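PDB 1PQ4: periplasmic binding protein component of an ABC type zinc uptake transporter from Synechocystis sp., which probably captures zinc ions in the periplasm and delivers them to the membrane components of an ABC-type uptake transporter. Local coordinates for residues Pro10-Gln13 with Tyr14-Glu17; Thr139-Lys142 with Arg143-Thr146; Ala168-Leu171 with Ala172-Arg176. All blocks are in the same frame, centred on the assembly; numbering follows the deposited sequence.

Contact 1 of 3, residues Pro10-Gln13 with Tyr14-Glu17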
loop_
_atom_site.group_PDB
_atom_site.type_symbol
_atom_site.label_atom_id
_atom_site.label_comp_id
_atom_site.label_asym_id
_atom_site.label_seq_id
_atom_site.Cartn_x
_atom_site.Cartn_y
_atom_site.Cartn_z
ATOM N N PRO A 10 7.396 1.693 3.651
ATOM C CA PRO A 10 8.379 1.503 2.581
ATOM C C PRO A 10 7.983 1.939 1.170
ATOM O O PRO A 10 8.783 2.587 0.500
ATOM C CB PRO A 10 8.741 -0.037 2.664
ATOM C CG PRO A 10 8.476 -0.325 4.200
ATOM C CD PRO A 10 7.212 0.478 4.467
ATOM N N PRO A 11 6.764 1.600 0.708
ATOM C CA PRO A 11 6.402 2.025 -0.661
ATOM C C PRO A 11 6.542 3.550 -0.852
ATOM O O PRO A 11 6.843 4.029 -1.939
ATOM C CB PRO A 11 4.944 1.601 -0.779
ATOM C CG PRO A 11 4.815 0.480 0.174
ATOM C CD PRO A 11 5.683 0.803 1.317
ATOM N N GLN A 12 6.296 4.310 0.213
ATOM C CA GLN A 12 6.400 5.763 0.089
ATOM C C GLN A 12 7.824 6.191 -0.142
ATOM O O GLN A 12 8.073 7.262 -0.676
ATOM C CB GLN A 12 5.862 6.443 1.344
ATOM C CG GLN A 12 4.377 6.379 1.434
ATOM C CD GLN A 12 3.917 7.035 2.719
ATOM O OE1 GLN A 12 4.274 6.560 3.808
ATOM N NE2 GLN A 12 3.144 8.135 2.602
ATOM N N GLN A 13 8.788 5.354 0.229
ATOM C CA GLN A 13 10.159 5.766 0.010
ATOM C C GLN A 13 10.402 5.704 -1.497
ATOM O O GLN A 13 11.198 6.464 -2.038
ATOM C CB GLN A 13 11.102 4.792 0.746
ATOM C CG GLN A 13 12.560 5.065 0.530
ATOM C CD GLN A 13 13.159 4.238 -0.577
ATOM O OE1 GLN A 13 14.203 4.584 -1.129
ATOM N NE2 GLN A 13 12.521 3.148 -0.905
ATOM N N TYR A 14 9.760 4.736 -2.149
ATOM C CA TYR A 14 9.891 4.594 -3.596
ATOM C C TYR A 14 9.338 5.894 -4.278
ATOM O O TYR A 14 9.951 6.455 -5.185
ATOM C CB TYR A 14 9.076 3.386 -4.055
ATOM C CG TYR A 14 9.142 3.105 -5.545
ATOM C CD1 TYR A 14 10.175 2.319 -6.083
ATOM C CD2 TYR A 14 8.194 3.638 -6.417
ATOM C CE1 TYR A 14 10.256 2.077 -7.440
ATOM C CE2 TYR A 14 8.269 3.417 -7.812
ATOM C CZ TYR A 14 9.314 2.626 -8.294
ATOM O OH TYR A 14 9.448 2.390 -9.624
ATOM N N PHE A 15 8.167 6.326 -3.838
ATOM C CA PHE A 15 7.526 7.517 -4.400
ATOM C C PHE A 15 8.436 8.715 -4.160
ATOM O O PHE A 15 8.665 9.524 -5.055
ATOM C CB PHE A 15 6.208 7.790 -3.702
ATOM C CG PHE A 15 5.214 6.665 -3.759
ATOM C CD1 PHE A 15 4.128 6.667 -2.852
ATOM C CD2 PHE A 15 5.320 5.635 -4.683
ATOM C CE1 PHE A 15 3.173 5.658 -2.865
ATOM C CE2 PHE A 15 4.352 4.595 -4.720
ATOM C CZ PHE A 15 3.289 4.605 -3.813
ATOM N N LEU A 16 8.940 8.850 -2.935
ATOM C CA LEU A 16 9.807 9.983 -2.646
ATOM C C LEU A 16 11.090 9.973 -3.436
ATOM O O LEU A 16 11.585 11.049 -3.848
ATOM C CB LEU A 16 10.145 10.077 -1.150
ATOM C CG LEU A 16 9.133 10.924 -0.350
ATOM C CD1 LEU A 16 9.267 12.404 -0.724
ATOM C CD2 LEU A 16 7.695 10.464 -0.685
ATOM N N GLU A 17 11.682 8.782 -3.585
ATOM C CA GLU A 17 12.933 8.687 -4.371
ATOM C C GLU A 17 12.665 9.129 -5.821
ATOM O O GLU A 17 13.473 9.813 -6.409
ATOM C CB GLU A 17 13.460 7.242 -4.369
ATOM C CG GLU A 17 14.813 7.029 -5.088
ATOM C CD GLU A 17 15.932 7.927 -4.572
ATOM O OE1 GLU A 17 15.916 8.328 -3.376
ATOM O OE2 GLU A 17 16.853 8.231 -5.380
HETATM O O HOH W 1 15.663 7.023 -1.057
#
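Phe15 lays one face of its ring against the carbonyl of Pro11 in the first turns of helix 10-20, the helix of the beta-alpha-beta unit that leads from strand 3-7 to strand 24-28. Backbone hydrogen bonds set this geometry. Phe15 N donates to Pro11 O at 3.3 Å, and Tyr14 N adds a weak bond to the same oxygen. Leu16 N reaches Gln12 O at 2.9 Å, and Glu17 N reaches Gln13 O at 2.8 Å.

The ring contact follows from the Phe15 torsion: CG lies anti to the carbonyl carbon and beside the backbone N (chi1 -58°), which folds the ring back along the preceding turn. Pro11 O sits 3.5 Å above the plane of the Phe15 ring, over its centre, while Phe15 CD1 comes to 3.8 Å from Gln12 CA. Trp273 meets the same ring edge-to-face. Tyr14 and Leu16 use their aliphatic atoms on the same turn, CB of Tyr14 against Pro11 O and CD2 of Leu16 against Gln12 O. The amide of Gln12 is turned to the start of the helix, where its OE1 accepts from Ile9 N.

On the partly exposed side a water bridges two side chains one turn apart, donating to Gln13 OE1 at 2.8 Å and to Glu17 OE1 at 2.7 Å.

Contact 2 of 3, residues Thr139-Lys142 with Arg143-Thr146; sequences TLVK and RQAT
Gln144 folds its side chain back over the preceding turn and overlaps Val141 and Leu140. Its CG is anti to the carbonyl carbon, beside the backbone N (chi1 -67°), and the chain runs extended beyond it, which carries the amide along the helix surface towards the N-terminal end. There Gln144 NE2 lies 3.7 Å from Val141 CG2, the two side chains crossing obliquely, and 3.9 Å from Leu140 CB. The amide is anchored by Ile134 O, to which NE2 donates a hydrogen bond; this partner in the preceding loop fixes the rotation of a buried polar group.

Both segments belong to helix 138-155, and its regular i to i+4 bonding joins them. The next helix in the chain, 160-185, is consistent with the long helix that links the two lobes in this solute-binding protein family. Gln144 N donates to Leu140 O and Ala145 N to Val141 O, while Ala145 CB rests 3.3 Å from Val141 O. The buried side packs on helix 10-20 and helix 160-185: Val141 touches Phe15 of the first and Leu174 of the second, and Ala145 meets Phe170.

On the more exposed side, Lys142 O is gripped twice by Thr146. Thr146 N approaches Lys142 O at 3.1 Å and Thr146 OG1 donates to it at 2.9 Å, the two donors arriving from opposite faces of the carbonyl plane. This is a common way for a helical threonine to settle its hydroxyl, and it is possible because OG1 stands anti to the carbonyl carbon (chi1 -61°). Lys142 itself stretches out fully, and its NZ forms a salt bridge with Glu175. Arg143 CB lies 3.4 Å from Leu140 O, and a water that donates to Thr139 O at 3.1 Å accepts a weak bond from Arg143 NE.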
loop_
_atom_site.group_PDB
_atom_site.type_symbol
_atom_site.label_atom_id
_atom_site.label_comp_id
_atom_site.label_asym_id
_atom_site.label_seq_id
_atom_site.Cartn_x
_atom_site.Cartn_y
_atom_site.Cartn_z
ATOM N N THR A 139 -3.208 4.497 -10.323
ATOM C CA THR A 139 -4.058 5.659 -10.649
ATOM C C THR A 139 -4.069 6.650 -9.485
ATOM O O THR A 139 -3.850 7.839 -9.670
ATOM C CB THR A 139 -5.472 5.134 -11.004
ATOM O OG1 THR A 139 -5.357 4.465 -12.263
ATOM C CG2 THR A 139 -6.516 6.257 -11.167
ATOM N N LEU A 140 -4.285 6.144 -8.280
ATOM C CA LEU A 140 -4.312 7.012 -7.113
ATOM C C LEU A 140 -2.906 7.467 -6.750
ATOM O O LEU A 140 -2.721 8.539 -6.178
ATOM C CB LEU A 140 -4.988 6.272 -5.950
ATOM C CG LEU A 140 -6.488 6.072 -6.050
ATOM C CD1 LEU A 140 -6.820 5.281 -7.275
ATOM C CD2 LEU A 140 -6.969 5.285 -4.788
ATOM N N VAL A 141 -1.883 6.694 -7.114
ATOM C CA VAL A 141 -0.549 7.172 -6.781
ATOM C C VAL A 141 -0.188 8.392 -7.613
ATOM O O VAL A 141 0.649 9.181 -7.206
ATOM C CB VAL A 141 0.521 6.007 -6.916
ATOM C CG1 VAL A 141 1.968 6.537 -6.834
ATOM C CG2 VAL A 141 0.291 5.049 -5.696
ATOM N N LYS A 142 -0.737 8.488 -8.830
ATOM C CA LYS A 142 -0.517 9.730 -9.595
ATOM C C LYS A 142 -0.938 10.938 -8.766
ATOM O O LYS A 142 -0.260 11.940 -8.774
ATOM C CB LYS A 142 -1.368 9.798 -10.874
ATOM C CG LYS A 142 -0.981 8.727 -11.905
ATOM C CD LYS A 142 -1.834 8.919 -13.177
ATOM C CE LYS A 142 -1.611 7.805 -14.204
ATOM N NZ LYS A 142 -2.285 8.203 -15.504
ATOM N N ARG A 143 -2.084 10.842 -8.108
ATOM C CA ARG A 143 -2.564 11.958 -7.261
ATOM C C ARG A 143 -1.660 12.147 -6.075
ATOM O O ARG A 143 -1.341 13.289 -5.735
ATOM C CB ARG A 143 -3.985 11.688 -6.747
ATOM C CG ARG A 143 -4.940 11.187 -7.803
ATOM C CD ARG A 143 -5.087 12.200 -8.894
ATOM N NE ARG A 143 -6.179 11.897 -9.813
ATOM C CZ ARG A 143 -6.860 12.834 -10.470
ATOM N NH1 ARG A 143 -6.557 14.121 -10.294
ATOM N NH2 ARG A 143 -7.830 12.494 -11.313
ATOM N N GLN A 144 -1.234 11.039 -5.416
ATOM C CA GLN A 144 -0.341 11.212 -4.257
ATOM C C GLN A 144 0.950 11.873 -4.673
ATOM O O GLN A 144 1.456 12.765 -3.989
ATOM C CB GLN A 144 -0.043 9.855 -3.605
ATOM C CG GLN A 144 -1.276 9.212 -2.939
ATOM C CD GLN A 144 -1.147 7.688 -2.854
ATOM O OE1 GLN A 144 -0.282 7.174 -2.156
ATOM N NE2 GLN A 144 -2.011 6.976 -3.581
ATOM N N ALA A 145 1.493 11.428 -5.804
ATOM C CA ALA A 145 2.740 11.979 -6.282
ATOM C C ALA A 145 2.641 13.481 -6.573
ATOM O O ALA A 145 3.582 14.227 -6.288
ATOM C CB ALA A 145 3.204 11.236 -7.597
ATOM N N THR A 146 1.546 13.875 -7.217
ATOM C CA THR A 146 1.349 15.302 -7.546
ATOM C C THR A 146 1.327 16.159 -6.262
ATOM O O THR A 146 2.001 17.164 -6.166
ATOM C CB THR A 146 0.071 15.455 -8.345
ATOM O OG1 THR A 146 0.221 14.694 -9.539
ATOM C CG2 THR A 146 -0.211 16.935 -8.702
HETATM O O HOH W 2 -5.452 9.919 -11.247
#

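Contact 3 of 3, residues Ala168-Leu171 with Ala172-Arg176; sequences AAFL and AELER
Leu174 presses its CD1 methyl onto the face of the Phe170 ring, 3.7 Å from the centroid and only 5° off the ring normal, a CH-pi contact between residues one turn apart on helix 160-185. CG of Leu174 adds a contact at 3.8 Å to Phe170 CE2. The ring is brought over the following turn because Phe170 CG lies anti to the backbone N (chi1 -171°), whereas Leu174 leans back towards it. Leu171 CD2 comes to 4.3 Å from Leu174 CD1, widening the apolar patch.

Beneath these side chains the turn is held by Leu174 N donating to Phe170 O at 2.9 Å, with further i to i+4 bonds from the N atoms of Ala172, Glu173 and Glu175. Further out, Val141 and Ala145 of helix 138-155 and Tyr14 and Phe15 of helix 10-20 pack against the ring, on what is probably the family's lobe-linking helix. With an alanine at Phe170, Leu174 CD1 would probably lose the aromatic face it rests on, and a gap would open between the three helices.

Glu173 OE1, at the edge of the ring, forms a salt bridge with Lys18 beside this apolar seam, so that dispersion and charge probably both tie this helix to its neighbours.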
loop_
_atom_site.group_PDB
_atom_site.type_symbol
_atom_site.label_atom_id
_atom_site.label_comp_id
_atom_site.label_asym_id
_atom_site.label_seq_id
_atom_site.Cartn_x
_atom_site.Cartn_y
_atom_site.Cartn_z
ATOM N N ALA A 168 6.830 14.688 -13.499
ATOM C CA ALA A 168 6.351 14.334 -14.849
ATOM C C ALA A 168 6.877 12.946 -15.271
ATOM O O ALA A 168 6.129 12.150 -15.858
ATOM C CB ALA A 168 6.788 15.441 -15.889
ATOM N N ALA A 169 8.155 12.680 -14.982
ATOM C CA ALA A 169 8.751 11.392 -15.310
ATOM C C ALA A 169 7.997 10.292 -14.570
ATOM O O ALA A 169 7.594 9.272 -15.140
ATOM C CB ALA A 169 10.267 11.381 -14.911
ATOM N N PHE A 170 7.798 10.488 -13.270
ATOM C CA PHE A 170 7.071 9.455 -12.517
ATOM C C PHE A 170 5.615 9.292 -12.987
ATOM O O PHE A 170 5.139 8.165 -13.053
ATOM C CB PHE A 170 7.126 9.789 -11.005
ATOM C CG PHE A 170 6.594 8.691 -10.100
ATOM C CD1 PHE A 170 6.008 9.028 -8.882
ATOM C CD2 PHE A 170 6.748 7.344 -10.433
ATOM C CE1 PHE A 170 5.586 8.027 -8.012
ATOM C CE2 PHE A 170 6.339 6.350 -9.600
ATOM C CZ PHE A 170 5.751 6.683 -8.375
ATOM N N LEU A 171 4.873 10.375 -13.315
ATOM C CA LEU A 171 3.483 10.169 -13.783
ATOM C C LEU A 171 3.445 9.356 -15.085
ATOM O O LEU A 171 2.557 8.528 -15.281
ATOM C CB LEU A 171 2.737 11.505 -14.034
ATOM C CG LEU A 171 2.554 12.358 -12.749
ATOM C CD1 LEU A 171 2.025 13.795 -13.119
ATOM C CD2 LEU A 171 1.587 11.599 -11.773
ATOM N N ALA A 172 4.406 9.593 -15.981
ATOM C CA ALA A 172 4.422 8.838 -17.259
ATOM C C ALA A 172 4.730 7.347 -16.994
ATOM O O ALA A 172 4.194 6.456 -17.662
ATOM C CB ALA A 172 5.488 9.468 -18.199
ATOM N N GLU A 173 5.640 7.085 -16.057
ATOM C CA GLU A 173 5.959 5.713 -15.681
ATOM C C GLU A 173 4.698 5.077 -15.107
ATOM O O GLU A 173 4.408 3.908 -15.350
ATOM C CB GLU A 173 7.030 5.650 -14.572
ATOM C CG GLU A 173 8.444 6.063 -14.923
ATOM C CD GLU A 173 9.343 6.107 -13.662
ATOM O OE1 GLU A 173 9.358 5.131 -12.879
ATOM O OE2 GLU A 173 10.032 7.129 -13.449
ATOM N N LEU A 174 3.961 5.827 -14.293
ATOM C CA LEU A 174 2.750 5.245 -13.703
ATOM C C LEU A 174 1.714 4.857 -14.768
ATOM O O LEU A 174 1.009 3.856 -14.608
ATOM C CB LEU A 174 2.120 6.227 -12.661
ATOM C CG LEU A 174 3.020 6.350 -11.404
ATOM C CD1 LEU A 174 2.691 7.610 -10.578
ATOM C CD2 LEU A 174 2.797 5.103 -10.567
ATOM N N GLU A 175 1.562 5.670 -15.827
ATOM C CA GLU A 175 0.589 5.336 -16.877
ATOM C C GLU A 175 1.040 4.098 -17.602
ATOM O O GLU A 175 0.245 3.232 -17.933
ATOM C CB GLU A 175 0.438 6.472 -17.908
ATOM C CG GLU A 175 -0.913 7.112 -17.825
ATOM C CD GLU A 175 -2.030 6.086 -17.896
ATOM O OE1 GLU A 175 -2.422 5.696 -19.014
ATOM O OE2 GLU A 175 -2.504 5.644 -16.834
ATOM N N ARG A 176 2.331 4.007 -17.847
ATOM C CA ARG A 176 2.871 2.825 -18.535
ATOM C C ARG A 176 2.654 1.567 -17.650
ATOM O O ARG A 176 2.172 0.542 -18.115
ATOM C CB ARG A 176 4.347 3.074 -18.848
ATOM C CG ARG A 176 5.102 1.899 -19.441
ATOM C CD ARG A 176 6.501 2.057 -18.916
ATOM N NE ARG A 176 7.454 1.031 -19.288
ATOM C CZ ARG A 176 8.663 0.958 -18.742
ATOM N NH1 ARG A 176 9.010 1.856 -17.821
ATOM N NH2 ARG A 176 9.517 0.005 -19.108
#

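The contacts come in series along the chain, on helix 10-20, helix 138-155 and helix 160-185, and these three helices meet around Phe15, Val141 and Phe170. The centres of contacts 1 and 2 are about 12 Å apart, those of contacts 2 and 3 about 10 Å, and those of contacts 1 and 3 about 15 Å. Phe15 CZ lies 3.6 Å from Val141 CG2, and Phe15 CD2 lies 3.9 Å from Phe170 CZ. This packing probably holds the lobe that carries zinc ligands His37 and His133 against the linking helix 160-185. None of the three contacts supplies a zinc ligand; the Pro11 side chain of contact 1 is about 10 Å from the metal.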